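Molybdopterin adenylyltransferase (Helicobacter pylori, PDB 4XCW) probably transfers the adenylyl group of ATP to molybdopterin, an activation step in the biosynthesis of the molybdenum cofactor. Local coordinates at residues B[9-14]-B[58-63]; B[13-18]-B[48-53]; B[22-27]-B[44-49]. One frame throughout, in Å; residues are numbered along the deposited sequence. Where two conformers were deposited one is given.

Contact 1: B[9-14]-B[58-63]; sequences GVLSAS and KSLIKM
Leu-11 and Met-63 carry most of the packing between strand 6-13 and helix 53-66. The two short segments run almost antiparallel, at 170°, and their axes approach to 9.2 Å, as expected of a helix lying on a sheet. The helix belongs to the crossover from strand 42-49 to strand 71-75, and strand 6-13 sits between those two in the sheet, so the helix spans the strand it does not directly follow.

Apolar contacts form the first group. Leu-11, with CG anti to its own backbone N (chi1 -174°), reaches off the sheet toward the helix. Leu-11 and Ser-59 were both deposited in two conformers, and the distances hold for the one described: Leu-11 CD2 meets Leu-60 CD2 at 3.8 Å, the two side chains crossing at about a right angle, and Leu-11 CD1 lies 3.9 Å from Met-63 CE. The close approach of CD1 to the serine hydroxyl is doubtful in detail.

The second group sets side chain against backbone. Met-63, extended beyond CG, brings its thioether against the strand backbone: SD is 3.8 Å from Gly-9 CA, where no side chain intervenes, and CE is 3.6 Å from Val-10 O.

No hydrogen bond crosses between the segments. Ser-59 OG is instead bonded to Glu-47 on the adjacent strand 42-49, while Leu-60 and Met-63 also touch strand 71-75. The chemistry therefore implies a buried, essentially apolar seam, in which the polar hydroxyl is satisfied from beside the contact and cohesion comes from shape and dispersion.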
loop_
_atom_site.group_PDB
_atom_site.type_symbol
_atom_site.label_atom_id
_atom_site.label_comp_id
_atom_site.label_asym_id
_atom_site.label_seq_id
_atom_site.Cartn_x
_atom_site.Cartn_y
_atom_site.Cartn_z
ATOM N N GLY B 9 16.550 -19.352 0.043
ATOM C CA GLY B 9 15.394 -20.217 -0.103
ATOM C C GLY B 9 14.642 -19.912 -1.383
ATOM O O GLY B 9 14.451 -18.751 -1.743
ATOM N N VAL B 10 14.232 -20.960 -2.089
ATOM C CA VAL B 10 13.423 -20.800 -3.294
ATOM C C VAL B 10 12.201 -21.691 -3.147
ATOM O O VAL B 10 12.309 -22.915 -3.173
ATOM C CB VAL B 10 14.199 -21.163 -4.565
ATOM C CG1 VAL B 10 13.362 -20.865 -5.819
ATOM C CG2 VAL B 10 15.514 -20.406 -4.610
ATOM N N LEU B 11 11.041 -21.070 -2.983
ATOM C CA LEU B 11 9.810 -21.795 -2.735
ATOM C C LEU B 11 8.844 -21.686 -3.911
ATOM O O LEU B 11 8.320 -20.612 -4.183
ATOM C CB LEU B 11 9.146 -21.270 -1.464
ATOM C CG LEU B 11 7.921 -22.056 -1.014
ATOM C CD1 LEU B 11 8.317 -23.504 -0.898
ATOM C CD2 LEU B 11 7.394 -21.533 0.312
ATOM N N SER B 12 8.610 -22.797 -4.603
ATOM C CA SER B 12 7.625 -22.813 -5.680
ATOM C C SER B 12 6.290 -23.316 -5.155
ATOM O O SER B 12 6.187 -24.453 -4.701
ATOM C CB SER B 12 8.096 -23.685 -6.845
ATOM O OG SER B 12 7.068 -23.809 -7.818
ATOM N N ALA B 13 5.278 -22.456 -5.199
ATOM C CA ALA B 13 3.932 -22.828 -4.787
ATOM C C ALA B 13 3.174 -23.323 -6.000
ATOM O O ALA B 13 2.963 -22.570 -6.951
ATOM C CB ALA B 13 3.210 -21.655 -4.148
ATOM N N SER B 14 2.768 -24.586 -5.970
ATOM C CA SER B 14 2.164 -25.209 -7.143
ATOM C C SER B 14 1.405 -26.481 -6.792
ATOM O O SER B 14 1.880 -27.293 -6.002
ATOM C CB SER B 14 3.244 -25.520 -8.181
ATOM O OG SER B 14 2.721 -26.276 -9.262
ATOM N N LYS B 58 4.828 -23.395 6.801
ATOM C CA LYS B 58 5.815 -24.316 7.349
ATOM C C LYS B 58 7.108 -24.325 6.548
ATOM O O LYS B 58 8.192 -24.384 7.115
ATOM C CB LYS B 58 5.237 -25.727 7.415
ATOM C CG LYS B 58 4.258 -25.935 8.553
ATOM C CD LYS B 58 3.731 -27.358 8.561
ATOM C CE LYS B 58 2.877 -27.629 9.787
ATOM N NZ LYS B 58 2.290 -28.996 9.749
ATOM N N SER B 59 6.991 -24.274 5.226
ATOM C CA SER B 59 8.160 -24.265 4.348
ATOM C C SER B 59 8.970 -22.987 4.519
ATOM O O SER B 59 10.191 -23.027 4.650
ATOM C CB SER B 59 7.738 -24.418 2.886
ATOM O OG SER B 59 8.869 -24.430 2.030
ATOM N N LEU B 60 8.281 -21.849 4.506
ATOM C CA LEU B 60 8.937 -20.564 4.724
ATOM C C LEU B 60 9.654 -20.556 6.073
ATOM O O LEU B 60 10.797 -20.118 6.185
ATOM C CB LEU B 60 7.926 -19.418 4.666
ATOM C CG LEU B 60 7.346 -19.064 3.297
ATOM C CD1 LEU B 60 6.231 -18.045 3.450
ATOM C CD2 LEU B 60 8.443 -18.533 2.387
ATOM N N ILE B 61 8.972 -21.053 7.099
ATOM C CA ILE B 61 9.540 -21.057 8.437
ATOM C C ILE B 61 10.789 -21.938 8.481
ATOM O O ILE B 61 11.791 -21.572 9.096
ATOM C CB ILE B 61 8.497 -21.512 9.477
ATOM C CG1 ILE B 61 7.438 -20.417 9.648
ATOM C CG2 ILE B 61 9.159 -21.831 10.814
ATOM C CD1 ILE B 61 6.263 -20.813 10.505
ATOM N N LYS B 62 10.744 -23.071 7.792
ATOM C CA LYS B 62 11.881 -23.990 7.772
ATOM C C LYS B 62 13.073 -23.347 7.064
ATOM O O LYS B 62 14.211 -23.460 7.520
ATOM C CB LYS B 62 11.494 -25.314 7.097
ATOM C CG LYS B 62 12.633 -26.319 6.962
ATOM C CD LYS B 62 12.116 -27.693 6.545
ATOM C CE LYS B 62 11.261 -27.613 5.287
ATOM N NZ LYS B 62 10.769 -28.950 4.841
ATOM N N MET B 63 12.813 -22.658 5.957
ATOM C CA MET B 63 13.896 -22.024 5.206
ATOM C C MET B 63 14.571 -20.923 6.024
ATOM O O MET B 63 15.802 -20.824 6.048
ATOM C CB MET B 63 13.378 -21.465 3.879
ATOM C CG MET B 63 13.002 -22.542 2.857
ATOM S SD MET B 63 12.259 -21.838 1.358
ATOM C CE MET B 63 12.007 -23.309 0.364
#

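Contact 2: B[13-18]-B[48-53]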
loop_
_atom_site.group_PDB
_atom_site.type_symbol
_atom_site.label_atom_id
_atom_site.label_comp_id
_atom_site.label_asym_id
_atom_site.label_seq_id
_atom_site.Cartn_x
_atom_site.Cartn_y
_atom_site.Cartn_z
ATOM N N ALA B 13 5.278 -22.456 -5.199
ATOM C CA ALA B 13 3.932 -22.828 -4.787
ATOM C C ALA B 13 3.174 -23.323 -6.000
ATOM O O ALA B 13 2.963 -22.570 -6.951
ATOM C CB ALA B 13 3.210 -21.655 -4.148
ATOM N N SER B 14 2.768 -24.586 -5.970
ATOM C CA SER B 14 2.164 -25.209 -7.143
ATOM C C SER B 14 1.405 -26.481 -6.792
ATOM O O SER B 14 1.880 -27.293 -6.002
ATOM C CB SER B 14 3.244 -25.520 -8.181
ATOM O OG SER B 14 2.721 -26.276 -9.262
ATOM N N ASP B 15 0.228 -26.653 -7.387
ATOM C CA ASP B 15 -0.549 -27.869 -7.182
ATOM C C ASP B 15 -0.087 -28.967 -8.136
ATOM O O ASP B 15 -0.577 -30.097 -8.080
ATOM C CB ASP B 15 -2.045 -27.596 -7.370
ATOM C CG ASP B 15 -2.646 -26.804 -6.219
ATOM O OD1 ASP B 15 -2.133 -26.919 -5.084
ATOM O OD2 ASP B 15 -3.637 -26.074 -6.446
ATOM N N ARG B 16 0.861 -28.620 -9.006
ATOM C CA ARG B 16 1.407 -29.535 -10.014
ATOM C C ARG B 16 0.325 -30.165 -10.885
ATOM O O ARG B 16 0.335 -31.372 -11.133
ATOM C CB ARG B 16 2.244 -30.629 -9.348
ATOM C CG ARG B 16 3.706 -30.257 -9.179
ATOM C CD ARG B 16 4.315 -30.922 -7.963
ATOM N NE ARG B 16 3.756 -30.393 -6.724
ATOM C CZ ARG B 16 3.082 -31.116 -5.838
ATOM N NH1 ARG B 16 2.880 -32.410 -6.050
ATOM N NH2 ARG B 16 2.611 -30.545 -4.736
ATOM N N ALA B 17 -0.601 -29.336 -11.353
ATOM C CA ALA B 17 -1.705 -29.810 -12.175
ATOM C C ALA B 17 -1.929 -28.886 -13.369
ATOM O O ALA B 17 -2.952 -28.970 -14.047
ATOM C CB ALA B 17 -2.973 -29.923 -11.342
ATOM N N SER B 18 -0.963 -28.007 -13.619
ATOM C CA SER B 18 -1.075 -27.039 -14.704
ATOM C C SER B 18 0.112 -27.127 -15.658
ATOM O O SER B 18 -0.056 -27.214 -16.878
ATOM C CB SER B 18 -1.181 -25.619 -14.142
ATOM O OG SER B 18 0.035 -25.225 -13.527
ATOM N N ILE B 48 9.198 -27.464 -3.729
ATOM C CA ILE B 48 7.904 -27.304 -4.371
ATOM C C ILE B 48 6.829 -27.624 -3.345
ATOM O O ILE B 48 6.833 -28.701 -2.755
ATOM C CB ILE B 48 7.742 -28.224 -5.596
ATOM C CG1 ILE B 48 8.935 -28.074 -6.538
ATOM C CG2 ILE B 48 6.436 -27.924 -6.324
ATOM C CD1 ILE B 48 8.817 -28.897 -7.811
ATOM N N VAL B 49 5.917 -26.688 -3.131
ATOM C CA VAL B 49 4.883 -26.853 -2.116
ATOM C C VAL B 49 3.494 -26.603 -2.703
ATOM O O VAL B 49 3.305 -25.683 -3.500
ATOM C CB VAL B 49 5.146 -25.907 -0.920
ATOM C CG1 VAL B 49 3.996 -25.935 0.074
ATOM C CG2 VAL B 49 6.435 -26.306 -0.233
ATOM N N ALA B 50 2.532 -27.440 -2.324
ATOM C CA ALA B 50 1.153 -27.287 -2.783
ATOM C C ALA B 50 0.554 -25.954 -2.333
ATOM O O ALA B 50 1.028 -25.336 -1.379
ATOM C CB ALA B 50 0.302 -28.445 -2.284
ATOM N N ASP B 51 -0.491 -25.512 -3.028
ATOM C CA ASP B 51 -1.160 -24.256 -2.690
ATOM C C ASP B 51 -2.002 -24.389 -1.427
ATOM O O ASP B 51 -3.195 -24.077 -1.435
ATOM C CB ASP B 51 -2.052 -23.790 -3.844
ATOM C CG ASP B 51 -1.271 -23.128 -4.953
ATOM O OD1 ASP B 51 -0.417 -22.267 -4.650
ATOM O OD2 ASP B 51 -1.518 -23.459 -6.131
ATOM N N GLU B 52 -1.385 -24.875 -0.353
ATOM C CA GLU B 52 -2.052 -24.986 0.940
ATOM C C GLU B 52 -1.349 -24.053 1.906
ATOM O O GLU B 52 -0.128 -24.119 2.056
ATOM C CB GLU B 52 -2.029 -26.425 1.466
ATOM C CG GLU B 52 -2.530 -27.468 0.487
ATOM C CD GLU B 52 -4.031 -27.405 0.276
ATOM O OE1 GLU B 52 -4.726 -26.788 1.110
ATOM O OE2 GLU B 52 -4.516 -27.976 -0.723
ATOM N N ARG B 53 -2.113 -23.177 2.550
ATOM C CA ARG B 53 -1.520 -22.112 3.355
ATOM C C ARG B 53 -0.567 -22.629 4.428
ATOM O O ARG B 53 0.562 -22.145 4.539
ATOM C CB ARG B 53 -2.607 -21.255 4.012
ATOM C CG ARG B 53 -2.051 -20.018 4.714
ATOM C CD ARG B 53 -3.135 -19.241 5.439
ATOM N NE ARG B 53 -3.865 -20.080 6.385
ATOM C CZ ARG B 53 -3.571 -20.188 7.676
ATOM N NH1 ARG B 53 -2.556 -19.506 8.189
ATOM N NH2 ARG B 53 -4.293 -20.980 8.456
HETATM O O HOH W 1 0.487 -21.438 -7.541
#
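Asp-51 and Asp-15 meet just beyond the C-terminal ends of two neighbouring parallel strands, 6-13 and 42-49, of the alpha/beta sheet. An ST turn, with Ser-14 OG accepting from Arg-16 N and also hydrogen-bonded to Glu-23, shapes one segment, and an inverse gamma turn centred on Asp-51 shapes the other. The last parallel bridge pairs Ala-13 with Val-49; there Ser-14 N donates to Val-49 O at 2.8 Å.

Asp-51 gives up the greatest area and is tied through its backbone by one bond. Its N-H reaches Asp-15 OD1 at 3.0 Å with an N-H...O angle of 159°, meeting the syn side of the carboxylate but from well out of its plane. The two carboxylates stand nearly perpendicular, 82° apart, and OD2 of Asp-15 lies 3.4 Å from OD2 of Asp-51. As both are acceptors, this is no bond; Arg-83 forms a salt bridge with Asp-15 OD2 and also touches Asp-51, which probably offsets the proximity of like charges.

Ile-48 and Arg-16 pack on the other flank. The arginine chain bends at chi3 (-68°), and its NE approaches Ile-48 CG2 obliquely at 3.7 Å. The guanidinium turns an edge toward Ala-50, with NH2 3.9 Å from the backbone N of that residue.

A water also joins the segments: it can donate to Ala-13 O at 2.8 Å and to Asp-51 OD1 at 3.1 Å, though acceptors outnumber its protons. Ala-13 CB approaches the same carboxylate oxygen, Asp-51 OD1, to 3.7 Å.

Contact 3: B[22-27]-B[44-49]; sequences YEDLSG and FHYEIV
Tyr-46 is the first residue of strand 42-49 to touch the segment 22-27, and it does so mainly through its phenol end. With CG anti to the backbone N (chi1 173°), the ring leaves the sheet toward the start of helix 25-37. Its CE1 lies 4.3 Å from Gly-27 CA, an approach made possible by the bare backbone there. The hydroxyl is joined to the helix start by one water, 2.9 Å from Tyr-46 OH. That water donates to Glu-23 O at 2.9 Å and accepts from Gly-27 N at 3.1 Å, so a carbonyl of the type I turn from Tyr-22 to Leu-25 and an N-H of the helix's first turn share it. Asp-24 OD1 comes within 3.4 Å of Tyr-46 OH, the carboxylate standing steeply to the ring with their planes 79° apart.

Beyond Glu-47, whose carboxylate serves Lys-62 and Ser-59 of helix 53-66, comes Ile-48. Its CG1 branch extends (chi2 -177°) and presents CD1 to Glu-23 CG at 4.2 Å and to Asp-24 OD1 at 4.1 Å. Glu-23 is poorly ordered, so the former contact is only approximate.

These elements belong to the beta-alpha-beta unit of strand 6-13, helix 25-37 and strand 42-49. With no clear direct hydrogen bond and only sparse apolar contact, the chemistry implies a junction bridged by water, with few direct contacts between these two segments.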
loop_
_atom_site.group_PDB
_atom_site.type_symbol
_atom_site.label_atom_id
_atom_site.label_comp_id
_atom_site.label_asym_id
_atom_site.label_seq_id
_atom_site.Cartn_x
_atom_site.Cartn_y
_atom_site.Cartn_z
ATOM N N TYR B 22 8.264 -28.722 -17.248
ATOM C CA TYR B 22 8.594 -27.302 -17.083
ATOM C C TYR B 22 8.221 -26.781 -15.693
ATOM O O TYR B 22 8.082 -25.574 -15.496
ATOM C CB TYR B 22 7.898 -26.430 -18.138
ATOM C CG TYR B 22 7.955 -26.945 -19.557
ATOM C CD1 TYR B 22 9.130 -27.458 -20.089
ATOM C CD2 TYR B 22 6.828 -26.907 -20.369
ATOM C CE1 TYR B 22 9.179 -27.925 -21.391
ATOM C CE2 TYR B 22 6.867 -27.371 -21.670
ATOM C CZ TYR B 22 8.044 -27.879 -22.176
ATOM O OH TYR B 22 8.083 -28.341 -23.471
ATOM N N GLU B 23 8.060 -27.687 -14.733
ATOM C CA GLU B 23 7.683 -27.301 -13.375
ATOM C C GLU B 23 8.845 -26.606 -12.660
ATOM O O GLU B 23 8.680 -26.037 -11.580
ATOM C CB GLU B 23 7.220 -28.530 -12.582
ATOM C CG GLU B 23 6.544 -28.216 -11.251
ATOM C CD GLU B 23 5.046 -28.021 -11.380
ATOM O OE1 GLU B 23 4.404 -28.802 -12.111
ATOM O OE2 GLU B 23 4.511 -27.087 -10.747
ATOM N N ASP B 24 10.019 -26.637 -13.283
ATOM C CA ASP B 24 11.224 -26.087 -12.676
ATOM C C ASP B 24 11.682 -24.770 -13.298
ATOM O O ASP B 24 12.643 -24.171 -12.822
ATOM C CB ASP B 24 12.363 -27.106 -12.766
ATOM C CG ASP B 24 12.315 -28.140 -11.660
ATOM O OD1 ASP B 24 11.251 -28.289 -11.022
ATOM O OD2 ASP B 24 13.346 -28.805 -11.429
ATOM N N LEU B 25 11.001 -24.321 -14.350
ATOM C CA LEU B 25 11.450 -23.152 -15.111
ATOM C C LEU B 25 11.609 -21.888 -14.266
ATOM O O LEU B 25 12.613 -21.182 -14.377
ATOM C CB LEU B 25 10.487 -22.860 -16.266
ATOM C CG LEU B 25 10.629 -23.707 -17.532
ATOM C CD1 LEU B 25 9.859 -23.070 -18.686
ATOM C CD2 LEU B 25 12.097 -23.911 -17.893
ATOM N N SER B 26 10.615 -21.602 -13.433
ATOM C CA SER B 26 10.640 -20.403 -12.604
ATOM C C SER B 26 11.767 -20.467 -11.584
ATOM O O SER B 26 12.501 -19.498 -11.401
ATOM C CB SER B 26 9.295 -20.212 -11.907
ATOM O OG SER B 26 8.270 -20.025 -12.868
ATOM N N GLY B 27 11.912 -21.622 -10.940
ATOM C CA GLY B 27 12.977 -21.835 -9.979
ATOM C C GLY B 27 14.348 -21.725 -10.615
ATOM O O GLY B 27 15.271 -21.165 -10.024
ATOM N N PHE B 44 21.474 -22.935 -2.361
ATOM C CA PHE B 44 20.055 -22.784 -2.624
ATOM C C PHE B 44 19.229 -23.879 -1.965
ATOM O O PHE B 44 19.568 -25.061 -2.037
ATOM C CB PHE B 44 19.795 -22.770 -4.131
ATOM C CG PHE B 44 20.238 -21.504 -4.811
ATOM C CD1 PHE B 44 19.452 -20.368 -4.757
ATOM C CD2 PHE B 44 21.432 -21.455 -5.510
ATOM C CE1 PHE B 44 19.853 -19.201 -5.384
ATOM C CE2 PHE B 44 21.834 -20.291 -6.140
ATOM C CZ PHE B 44 21.043 -19.164 -6.075
ATOM N N HIS B 45 18.139 -23.473 -1.323
ATOM C CA HIS B 45 17.227 -24.407 -0.680
ATOM C C HIS B 45 15.887 -24.366 -1.394
ATOM O O HIS B 45 15.061 -23.501 -1.117
ATOM C CB HIS B 45 17.058 -24.063 0.799
ATOM C CG HIS B 45 18.345 -24.066 1.560
ATOM N ND1 HIS B 45 18.873 -25.208 2.125
ATOM C CD2 HIS B 45 19.219 -23.070 1.840
ATOM C CE1 HIS B 45 20.012 -24.912 2.725
ATOM N NE2 HIS B 45 20.244 -23.621 2.567
ATOM N N TYR B 46 15.687 -25.305 -2.312
ATOM C CA TYR B 46 14.528 -25.281 -3.195
ATOM C C TYR B 46 13.482 -26.302 -2.774
ATOM O O TYR B 46 13.811 -27.441 -2.454
ATOM C CB TYR B 46 14.965 -25.542 -4.638
ATOM C CG TYR B 46 13.827 -25.716 -5.622
ATOM C CD1 TYR B 46 13.065 -24.627 -6.033
ATOM C CD2 TYR B 46 13.525 -26.964 -6.155
ATOM C CE1 TYR B 46 12.031 -24.779 -6.941
ATOM C CE2 TYR B 46 12.493 -27.125 -7.066
ATOM C CZ TYR B 46 11.749 -26.027 -7.453
ATOM O OH TYR B 46 10.722 -26.175 -8.357
ATOM N N GLU B 47 12.221 -25.883 -2.773
ATOM C CA GLU B 47 11.113 -26.767 -2.437
ATOM C C GLU B 47 9.888 -26.430 -3.267
ATOM O O GLU B 47 9.584 -25.258 -3.483
ATOM C CB GLU B 47 10.760 -26.670 -0.952
ATOM C CG GLU B 47 11.711 -27.393 -0.027
ATOM C CD GLU B 47 11.170 -27.504 1.385
ATOM O OE1 GLU B 47 11.857 -28.112 2.232
ATOM O OE2 GLU B 47 10.062 -26.988 1.644
ATOM N N ILE B 48 9.198 -27.464 -3.729
ATOM C CA ILE B 48 7.904 -27.304 -4.371
ATOM C C ILE B 48 6.829 -27.624 -3.345
ATOM O O ILE B 48 6.833 -28.701 -2.755
ATOM C CB ILE B 48 7.742 -28.224 -5.596
ATOM C CG1 ILE B 48 8.935 -28.074 -6.538
ATOM C CG2 ILE B 48 6.436 -27.924 -6.324
ATOM C CD1 ILE B 48 8.817 -28.897 -7.811
ATOM N N VAL B 49 5.917 -26.688 -3.131
ATOM C CA VAL B 49 4.883 -26.853 -2.116
ATOM C C VAL B 49 3.494 -26.603 -2.703
ATOM O O VAL B 49 3.305 -25.683 -3.500
ATOM C CB VAL B 49 5.146 -25.907 -0.920
ATOM C CG1 VAL B 49 3.996 -25.935 0.074
ATOM C CG2 VAL B 49 6.435 -26.306 -0.233
HETATM O O HOH W 2 9.985 -23.942 -10.083
#

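How the contacts relate
Strands 6-13 and 42-49 tie the three contacts together. Contact 1 lies on the sheet face covered by helix 53-66, contact 3 on the face covered by helix 25-37, and contact 2 where both strands run out. Contacts 1 and 2 share Ala-13 and Ser-14; contacts 2 and 3 share Ile-48 and Val-49. Their centres are about 10 to 11 Å apart. A probable backbone hydrogen bond between Ser-12 O and Val-49 N, 2.7 Å, couples the strands, and Ser-14 OG probably bonds Glu-23 OE2, linking contact 2 to contact 3. No ligand marks a site here; in related alpha/beta folds the C-terminal ends of the parallel strands, where contact 2 lies, commonly carry binding loops.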